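Local coordinates for interferon-activable protein 202 (Mus musculus, PDB 4L5R), which binds double-stranded DNA without sequence specificity and inhibits activation of the AIM2 inflammasome in the innate immune response, probably by sequestering cytoplasmic DNA, at residues M17-L22 against Q66-S71; T41-S46 against F97-N102; G127-E132 against L171-F176. One frame throughout, in Å; residues are numbered along the deposited sequence.

Contact 1: M17-L22 against Q66-S71; sequences MTVMVL and QFITIS. Unlike the reference sequence in segment 66-71: Q66 (reference Lys).
The F67 ring lies against M20, whose CB sits over one face, offset toward the rim, at 3.9 Å from the ring centroid in a CH-pi contact. M20 SD approaches the same ring obliquely, a Met-aromatic contact at 4.4 Å from the centroid, and T18 CG2 comes in at the ring edge. In M20, CG stands anti to the backbone N (chi1 -176°) and the chain runs straight on to SD before bending at chi3, which lays CB, CG and the sulfur along the ring. Replacing F67 by an alanine would probably cost M20 its CH-pi and Met-aromatic partner and open a gap beside T18 CG2 and F97. On the same side of the sheet, T18 OG1 and T69 OG1 share a hydrogen bond of 2.8 Å. On the other side V19 CG2 packs on I68 CG1 at 3.7 Å, and I68 CD1 meets V21 CG2. Five backbone hydrogen bonds join the antiparallel strands, from M17 with I70 to V21 N on Q66 O. The pair belongs to the first OB fold of this HIN domain: strand 35-43 flanks 17-22, strand 87-90 borders 66-71, F97 meets the F67 ring edge-to-face, and helix 101-108 touches M20 through I104.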
loop_
_atom_site.group_PDB
_atom_site.type_symbol
_atom_site.label_atom_id
_atom_site.label_comp_id
_atom_site.label_asym_id
_atom_site.label_seq_id
_atom_site.Cartn_x
_atom_site.Cartn_y
_atom_site.Cartn_z
ATOM N N MET A 17 5.930 -6.097 -17.927
ATOM C CA MET A 17 6.049 -4.668 -17.694
ATOM C C MET A 17 7.290 -4.383 -16.856
ATOM O O MET A 17 7.490 -4.988 -15.790
ATOM C CB MET A 17 4.811 -4.117 -16.968
ATOM C CG MET A 17 4.869 -2.607 -16.803
ATOM S SD MET A 17 3.359 -1.864 -16.118
ATOM C CE MET A 17 3.286 -2.605 -14.504
ATOM N N THR A 18 8.109 -3.445 -17.318
ATOM C CA THR A 18 9.294 -3.055 -16.561
ATOM C C THR A 18 9.004 -1.851 -15.661
ATOM O O THR A 18 8.476 -0.839 -16.119
ATOM C CB THR A 18 10.456 -2.739 -17.497
ATOM O OG1 THR A 18 10.813 -3.929 -18.204
ATOM C CG2 THR A 18 11.669 -2.261 -16.716
ATOM N N VAL A 19 9.348 -1.972 -14.384
ATOM C CA VAL A 19 9.148 -0.884 -13.423
ATOM C C VAL A 19 10.426 -0.581 -12.637
ATOM O O VAL A 19 11.329 -1.420 -12.525
ATOM C CB VAL A 19 8.017 -1.212 -12.421
ATOM C CG1 VAL A 19 6.732 -1.580 -13.165
ATOM C CG2 VAL A 19 8.441 -2.331 -11.457
ATOM N N MET A 20 10.496 0.618 -12.074
ATOM C CA MET A 20 11.588 0.938 -11.178
ATOM C C MET A 20 11.050 0.896 -9.756
ATOM O O MET A 20 10.033 1.509 -9.458
ATOM C CB MET A 20 12.184 2.319 -11.469
ATOM C CG MET A 20 13.393 2.607 -10.578
ATOM S SD MET A 20 14.101 4.256 -10.740
ATOM C CE MET A 20 12.826 5.268 -10.025
ATOM N N VAL A 21 11.720 0.162 -8.884
ATOM C CA VAL A 21 11.269 0.093 -7.503
ATOM C C VAL A 21 11.571 1.393 -6.758
ATOM O O VAL A 21 12.700 1.893 -6.785
ATOM C CB VAL A 21 11.916 -1.082 -6.768
ATOM C CG1 VAL A 21 11.442 -1.110 -5.309
ATOM C CG2 VAL A 21 11.592 -2.396 -7.500
ATOM N N LEU A 22 10.557 1.941 -6.100
ATOM C CA LEU A 22 10.736 3.156 -5.317
ATOM C C LEU A 22 10.874 2.828 -3.825
ATOM O O LEU A 22 11.839 3.234 -3.178
ATOM C CB LEU A 22 9.579 4.138 -5.555
ATOM C CG LEU A 22 9.335 4.596 -6.996
ATOM C CD1 LEU A 22 8.253 5.657 -7.069
ATOM C CD2 LEU A 22 10.630 5.126 -7.551
ATOM N N GLN A 66 16.143 -0.013 -8.260
ATOM C CA GLN A 66 16.428 -1.074 -9.222
ATOM C C GLN A 66 15.268 -1.271 -10.204
ATOM O O GLN A 66 14.104 -1.050 -9.874
ATOM C CB GLN A 66 16.755 -2.383 -8.500
ATOM C CG GLN A 66 17.920 -2.261 -7.529
ATOM C CD GLN A 66 19.131 -1.580 -8.145
ATOM O OE1 GLN A 66 19.647 -2.015 -9.179
ATOM N NE2 GLN A 66 19.589 -0.502 -7.514
ATOM N N PHE A 67 15.593 -1.682 -11.419
ATOM C CA PHE A 67 14.583 -1.931 -12.436
ATOM C C PHE A 67 14.299 -3.417 -12.544
ATOM O O PHE A 67 15.220 -4.229 -12.697
ATOM C CB PHE A 67 15.039 -1.404 -13.805
ATOM C CG PHE A 67 14.971 0.093 -13.933
ATOM C CD1 PHE A 67 15.963 0.895 -13.389
ATOM C CD2 PHE A 67 13.915 0.700 -14.601
ATOM C CE1 PHE A 67 15.907 2.275 -13.513
ATOM C CE2 PHE A 67 13.851 2.086 -14.725
ATOM C CZ PHE A 67 14.847 2.872 -14.175
ATOM N N ILE A 68 13.023 -3.769 -12.491
ATOM C CA ILE A 68 12.607 -5.157 -12.587
ATOM C C ILE A 68 11.489 -5.300 -13.604
ATOM O O ILE A 68 10.741 -4.354 -13.873
ATOM C CB ILE A 68 12.161 -5.722 -11.222
ATOM C CG1 ILE A 68 10.996 -4.904 -10.642
ATOM C CG2 ILE A 68 13.343 -5.745 -10.248
ATOM C CD1 ILE A 68 10.426 -5.491 -9.332
ATOM N N THR A 69 11.395 -6.486 -14.189
ATOM C CA THR A 69 10.401 -6.756 -15.217
ATOM C C THR A 69 9.439 -7.802 -14.689
ATOM O O THR A 69 9.848 -8.906 -14.306
ATOM C CB THR A 69 11.055 -7.253 -16.513
ATOM O OG1 THR A 69 11.885 -6.220 -17.056
ATOM C CG2 THR A 69 9.996 -7.623 -17.537
ATOM N N ILE A 70 8.159 -7.453 -14.667
ATOM C CA ILE A 70 7.154 -8.297 -14.045
ATOM C C ILE A 70 6.138 -8.773 -15.068
ATOM O O ILE A 70 5.700 -8.001 -15.929
ATOM C CB ILE A 70 6.404 -7.527 -12.937
ATOM C CG1 ILE A 70 7.391 -6.986 -11.898
ATOM C CG2 ILE A 70 5.383 -8.430 -12.273
ATOM C CD1 ILE A 70 6.766 -6.003 -10.910
ATOM N N SER A 71 5.760 -10.045 -14.970
ATOM C CA SER A 71 4.728 -10.600 -15.831
ATOM C C SER A 71 3.903 -11.624 -15.063
ATOM O O SER A 71 4.368 -12.189 -14.063
ATOM C CB SER A 71 5.359 -11.252 -17.071
ATOM O OG SER A 71 6.318 -12.217 -16.691
#

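Contact 2: T41-S46 against F97-N102; sequences TVATES and FEVPKN. Unlike the reference sequence in segment 97-102: F97 (reference Ile).
F97 meets the backbone where strand 35-43 gives way to a turn: its CE1 is 3.4 Å from E45 N and 3.5 Å from T44 C, an oblique approach, while A43 O lies at the ring edge and in its plane, 3.8 Å from CZ. With CG held between the backbone N and the carbonyl carbon (chi1 47°), the ring is directed back at this turn. The E45 side chain runs past F97 in the opposite sense, its carboxylate only 13° from the ring plane, and its CG rests 3.7 Å from E98 O. Farther along, P100 CD packs on E45 O at 3.5 Å, and V99 CG1 touches the methyl of A43 at 3.9 Å. Contact is thus largely van der Waals packing of side chains on peptide groups. The turn is an ST turn, T44 OG1 accepting a 3.1 Å hydrogen bond from S46 N. P100 is at the N-cap position of helix 101-108. The contact joins this helix start to the end of strand 35-43 in the first OB fold, where residues 41-44 lie in the region required for homomultimerization. The helix touches A43 through I103 and V99 through I104; strand 17-30 bonds to A43 through M20.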
loop_
_atom_site.group_PDB
_atom_site.type_symbol
_atom_site.label_atom_id
_atom_site.label_comp_id
_atom_site.label_asym_id
_atom_site.label_seq_id
_atom_site.Cartn_x
_atom_site.Cartn_y
_atom_site.Cartn_z
ATOM N N THR A 41 6.017 0.369 -3.680
ATOM C CA THR A 41 5.636 1.363 -4.705
ATOM C C THR A 41 6.675 1.255 -5.822
ATOM O O THR A 41 7.881 1.155 -5.555
ATOM C CB THR A 41 5.640 2.778 -4.121
ATOM O OG1 THR A 41 4.627 2.872 -3.101
ATOM C CG2 THR A 41 5.323 3.809 -5.199
ATOM N N VAL A 42 6.201 1.248 -7.063
ATOM C CA VAL A 42 7.074 1.173 -8.222
ATOM C C VAL A 42 6.589 2.201 -9.234
ATOM O O VAL A 42 5.481 2.725 -9.105
ATOM C CB VAL A 42 7.014 -0.209 -8.875
ATOM C CG1 VAL A 42 7.407 -1.302 -7.854
ATOM C CG2 VAL A 42 5.613 -0.474 -9.456
ATOM N N ALA A 43 7.411 2.471 -10.243
ATOM C CA ALA A 43 7.063 3.475 -11.234
ATOM C C ALA A 43 7.473 3.048 -12.638
ATOM O O ALA A 43 8.501 2.398 -12.833
ATOM C CB ALA A 43 7.687 4.831 -10.884
ATOM N N THR A 44 6.636 3.399 -13.607
ATOM C CA THR A 44 7.005 3.294 -15.008
ATOM C C THR A 44 7.254 4.710 -15.497
ATOM O O THR A 44 7.242 5.651 -14.711
ATOM C CB THR A 44 5.881 2.636 -15.846
ATOM O OG1 THR A 44 4.731 3.486 -15.864
ATOM C CG2 THR A 44 5.492 1.268 -15.250
ATOM N N GLU A 45 7.462 4.884 -16.796
ATOM C CA GLU A 45 7.618 6.230 -17.325
ATOM C C GLU A 45 6.299 7.025 -17.263
ATOM O O GLU A 45 6.301 8.261 -17.303
ATOM C CB GLU A 45 8.162 6.163 -18.770
ATOM C CG GLU A 45 8.767 7.460 -19.251
ATOM C CD GLU A 45 9.609 7.283 -20.499
ATOM O OE1 GLU A 45 10.354 8.222 -20.841
ATOM O OE2 GLU A 45 9.528 6.206 -21.129
ATOM N N SER A 46 5.170 6.325 -17.138
ATOM C CA SER A 46 3.865 6.981 -17.265
ATOM C C SER A 46 3.037 7.025 -15.978
ATOM O O SER A 46 2.059 7.773 -15.889
ATOM C CB SER A 46 3.035 6.306 -18.357
ATOM O OG SER A 46 2.987 4.906 -18.156
ATOM N N PHE A 97 14.543 3.126 -18.330
ATOM C CA PHE A 97 14.039 4.428 -18.730
ATOM C C PHE A 97 14.210 5.387 -17.569
ATOM O O PHE A 97 14.491 4.975 -16.445
ATOM C CB PHE A 97 12.555 4.324 -19.091
ATOM C CG PHE A 97 11.743 3.558 -18.082
ATOM C CD1 PHE A 97 11.195 4.198 -16.978
ATOM C CD2 PHE A 97 11.547 2.191 -18.226
ATOM C CE1 PHE A 97 10.460 3.492 -16.045
ATOM C CE2 PHE A 97 10.806 1.481 -17.298
ATOM C CZ PHE A 97 10.266 2.131 -16.204
ATOM N N GLU A 98 14.040 6.672 -17.848
ATOM C CA GLU A 98 14.085 7.679 -16.808
ATOM C C GLU A 98 12.667 7.906 -16.309
ATOM O O GLU A 98 11.752 8.109 -17.106
ATOM C CB GLU A 98 14.673 8.970 -17.369
ATOM C CG GLU A 98 14.716 10.131 -16.397
ATOM C CD GLU A 98 15.346 11.366 -17.016
ATOM O OE1 GLU A 98 16.422 11.232 -17.642
ATOM O OE2 GLU A 98 14.761 12.466 -16.889
ATOM N N VAL A 99 12.472 7.835 -14.995
ATOM C CA VAL A 99 11.169 8.127 -14.413
ATOM C C VAL A 99 11.085 9.630 -14.199
ATOM O O VAL A 99 11.910 10.200 -13.488
ATOM C CB VAL A 99 10.963 7.432 -13.049
ATOM C CG1 VAL A 99 9.606 7.792 -12.482
ATOM C CG2 VAL A 99 11.094 5.916 -13.172
ATOM N N PRO A 100 10.093 10.279 -14.818
ATOM C CA PRO A 100 9.961 11.734 -14.705
ATOM C C PRO A 100 9.856 12.178 -13.247
ATOM O O PRO A 100 9.310 11.453 -12.413
ATOM C CB PRO A 100 8.655 12.022 -15.450
ATOM C CG PRO A 100 8.531 10.899 -16.419
ATOM C CD PRO A 100 9.071 9.700 -15.708
ATOM N N LYS A 101 10.384 13.358 -12.946
ATOM C CA LYS A 101 10.405 13.861 -11.575
ATOM C C LYS A 101 9.003 13.986 -10.977
ATOM O O LYS A 101 8.809 13.803 -9.773
ATOM C CB LYS A 101 11.129 15.210 -11.520
ATOM N N ASN A 102 8.026 14.295 -11.818
ATOM C CA ASN A 102 6.658 14.488 -11.354
ATOM C C ASN A 102 5.999 13.184 -10.915
ATOM O O ASN A 102 5.123 13.189 -10.048
ATOM C CB ASN A 102 5.821 15.152 -12.441
ATOM C CG ASN A 102 5.630 14.262 -13.644
ATOM O OD1 ASN A 102 6.579 13.977 -14.378
ATOM N ND2 ASN A 102 4.399 13.811 -13.858
#

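Contact 3: G127-E132 against L171-F176; sequences GVFAVE and LQLFSF
With CG opposite its own carbonyl carbon (chi1 -53°), the F129 ring turns back along its strand toward L173, whose CG is likewise opposite the carbonyl carbon. The two side chains cross at about a right angle, and L173 CD1 settles 3.8 Å from F129 CE1, neither over the ring face nor at its edge; L171 O lies at that edge. G127 fits the same arrangement: a CB would collide with F129 CZ, and the backbone angles (phi 164°, psi 176°) would press it on the carbonyl O of the residue before, so only glycine is accommodated. On this face, too, V131 CG2 packs against L171 CB at 3.7 Å. The other face carries V128 and Q172, where the extended glutamine lies obliquely across the valine, its NE2 3.9 Å from V128 CG2. Four backbone hydrogen bonds hold G127 to L173 and F129 to L171 as antiparallel hydrogen-bonded pairs; the shortest, L173 N to G127 O, is 2.7 Å. Beyond L173 the chain turns a corner in a G1 beta bulge, where S175 and F176 both face I125. The ladder belongs to the second OB fold of the HIN domain. Strand 194-197 borders 171-174, strand 141-146 pairs with 124-136 and sends F143 and I145 onto L171, and V154 of strand 151-156 touches L173.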
loop_
_atom_site.group_PDB
_atom_site.type_symbol
_atom_site.label_atom_id
_atom_site.label_comp_id
_atom_site.label_asym_id
_atom_site.label_seq_id
_atom_site.Cartn_x
_atom_site.Cartn_y
_atom_site.Cartn_z
ATOM N N GLY A 127 -0.810 6.854 2.788
ATOM C CA GLY A 127 -0.254 8.173 3.038
ATOM C C GLY A 127 0.423 8.336 4.382
ATOM O O GLY A 127 0.407 7.422 5.209
ATOM N N VAL A 128 1.014 9.509 4.589
ATOM C CA VAL A 128 1.694 9.858 5.835
ATOM C C VAL A 128 0.941 11.050 6.426
ATOM O O VAL A 128 0.712 12.064 5.728
ATOM C CB VAL A 128 3.140 10.286 5.556
ATOM C CG1 VAL A 128 3.837 10.711 6.836
ATOM C CG2 VAL A 128 3.904 9.166 4.832
ATOM N N PHE A 129 0.532 10.932 7.684
ATOM C CA PHE A 129 -0.311 11.967 8.302
ATOM C C PHE A 129 0.133 12.289 9.720
ATOM O O PHE A 129 0.562 11.398 10.476
ATOM C CB PHE A 129 -1.760 11.493 8.389
ATOM C CG PHE A 129 -2.336 11.019 7.095
ATOM C CD1 PHE A 129 -2.174 9.704 6.688
ATOM C CD2 PHE A 129 -3.057 11.893 6.285
ATOM C CE1 PHE A 129 -2.715 9.267 5.491
ATOM C CE2 PHE A 129 -3.608 11.461 5.094
ATOM C CZ PHE A 129 -3.439 10.145 4.698
ATOM N N ALA A 130 -0.018 13.552 10.107
ATOM C CA ALA A 130 0.220 13.949 11.490
ATOM C C ALA A 130 -0.827 13.291 12.391
ATOM O O ALA A 130 -1.965 13.058 11.975
ATOM C CB ALA A 130 0.166 15.469 11.616
ATOM N N VAL A 131 -0.438 12.983 13.627
ATOM C CA VAL A 131 -1.332 12.322 14.571
ATOM C C VAL A 131 -1.770 13.315 15.650
ATOM O O VAL A 131 -0.941 13.941 16.305
ATOM C CB VAL A 131 -0.652 11.129 15.264
ATOM C CG1 VAL A 131 -1.550 10.593 16.381
ATOM C CG2 VAL A 131 -0.345 10.025 14.269
ATOM N N GLU A 132 -3.076 13.470 15.814
ATOM C CA GLU A 132 -3.610 14.350 16.851
ATOM C C GLU A 132 -3.886 13.548 18.114
ATOM O O GLU A 132 -3.552 13.981 19.220
ATOM C CB GLU A 132 -4.889 15.031 16.368
ATOM C CG GLU A 132 -5.771 15.543 17.482
ATOM C CD GLU A 132 -6.074 17.010 17.341
ATOM O OE1 GLU A 132 -5.273 17.828 17.843
ATOM O OE2 GLU A 132 -7.105 17.344 16.718
ATOM N N LEU A 171 2.070 9.159 11.226
ATOM C CA LEU A 171 1.552 7.836 10.947
ATOM C C LEU A 171 1.569 7.554 9.457
ATOM O O LEU A 171 0.999 8.326 8.680
ATOM C CB LEU A 171 0.113 7.772 11.420
ATOM C CG LEU A 171 -0.509 6.394 11.487
ATOM C CD1 LEU A 171 0.273 5.589 12.525
ATOM C CD2 LEU A 171 -1.981 6.526 11.866
ATOM N N GLN A 172 2.197 6.451 9.063
ATOM C CA GLN A 172 2.158 6.011 7.671
ATOM C C GLN A 172 1.142 4.886 7.495
ATOM O O GLN A 172 1.211 3.856 8.167
ATOM C CB GLN A 172 3.531 5.545 7.181
ATOM C CG GLN A 172 3.536 5.356 5.677
ATOM C CD GLN A 172 4.938 5.322 5.078
ATOM O OE1 GLN A 172 5.924 5.077 5.777
ATOM N NE2 GLN A 172 5.026 5.569 3.775
ATOM N N LEU A 173 0.192 5.092 6.593
ATOM C CA LEU A 173 -0.867 4.118 6.371
ATOM C C LEU A 173 -0.670 3.462 5.022
ATOM O O LEU A 173 -0.382 4.146 4.033
ATOM C CB LEU A 173 -2.221 4.821 6.360
ATOM C CG LEU A 173 -2.619 5.625 7.594
ATOM C CD1 LEU A 173 -3.980 6.238 7.371
ATOM C CD2 LEU A 173 -2.620 4.705 8.799
ATOM N N PHE A 174 -0.850 2.140 4.976
ATOM C CA PHE A 174 -0.878 1.401 3.724
ATOM C C PHE A 174 -2.201 0.653 3.594
ATOM O O PHE A 174 -2.586 -0.126 4.482
ATOM C CB PHE A 174 0.277 0.366 3.622
ATOM C CG PHE A 174 1.658 0.957 3.777
ATOM C CD1 PHE A 174 2.086 1.444 5.008
ATOM C CD2 PHE A 174 2.521 1.019 2.700
ATOM C CE1 PHE A 174 3.359 1.975 5.161
ATOM C CE2 PHE A 174 3.797 1.552 2.836
ATOM C CZ PHE A 174 4.220 2.024 4.066
ATOM N N SER A 175 -2.874 0.876 2.464
ATOM C CA SER A 175 -4.056 0.103 2.070
ATOM C C SER A 175 -5.158 0.133 3.133
ATOM O O SER A 175 -5.671 -0.908 3.554
ATOM C CB SER A 175 -3.668 -1.343 1.731
ATOM O OG SER A 175 -4.761 -2.069 1.186
ATOM N N PHE A 176 -5.514 1.329 3.576
ATOM C CA PHE A 176 -6.696 1.493 4.412
ATOM C C PHE A 176 -7.926 1.709 3.538
ATOM O O PHE A 176 -7.801 2.123 2.396
ATOM C CB PHE A 176 -6.497 2.642 5.401
ATOM C CG PHE A 176 -5.856 2.197 6.689
ATOM C CD1 PHE A 176 -4.529 1.795 6.710
ATOM C CD2 PHE A 176 -6.590 2.149 7.860
ATOM C CE1 PHE A 176 -3.928 1.357 7.881
ATOM C CE2 PHE A 176 -5.996 1.716 9.045
ATOM C CZ PHE A 176 -4.666 1.329 9.053
#

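In the fold
Contacts 1 and 3 are antiparallel strand ladders in different OB folds of the HIN domain, on opposite sides of the chain's centre and with about 26 Å between their own centres. Each has one mostly buried apolar face and a more accessible one, but only contact 1 adds a side-chain hydroxyl pair. Contact 3 is nearer the bound DNA, about 7 Å at the nearest atoms against about 16 Å. All three are partly buried; among touching residues contact 3 has none exposed, contact 1 one and contact 2 two, making contact 2 nearest to a surface contact. It joins the sheet of contact 1 through strand 35-43 only, bonded to strand 17-30 and packed on it through F97.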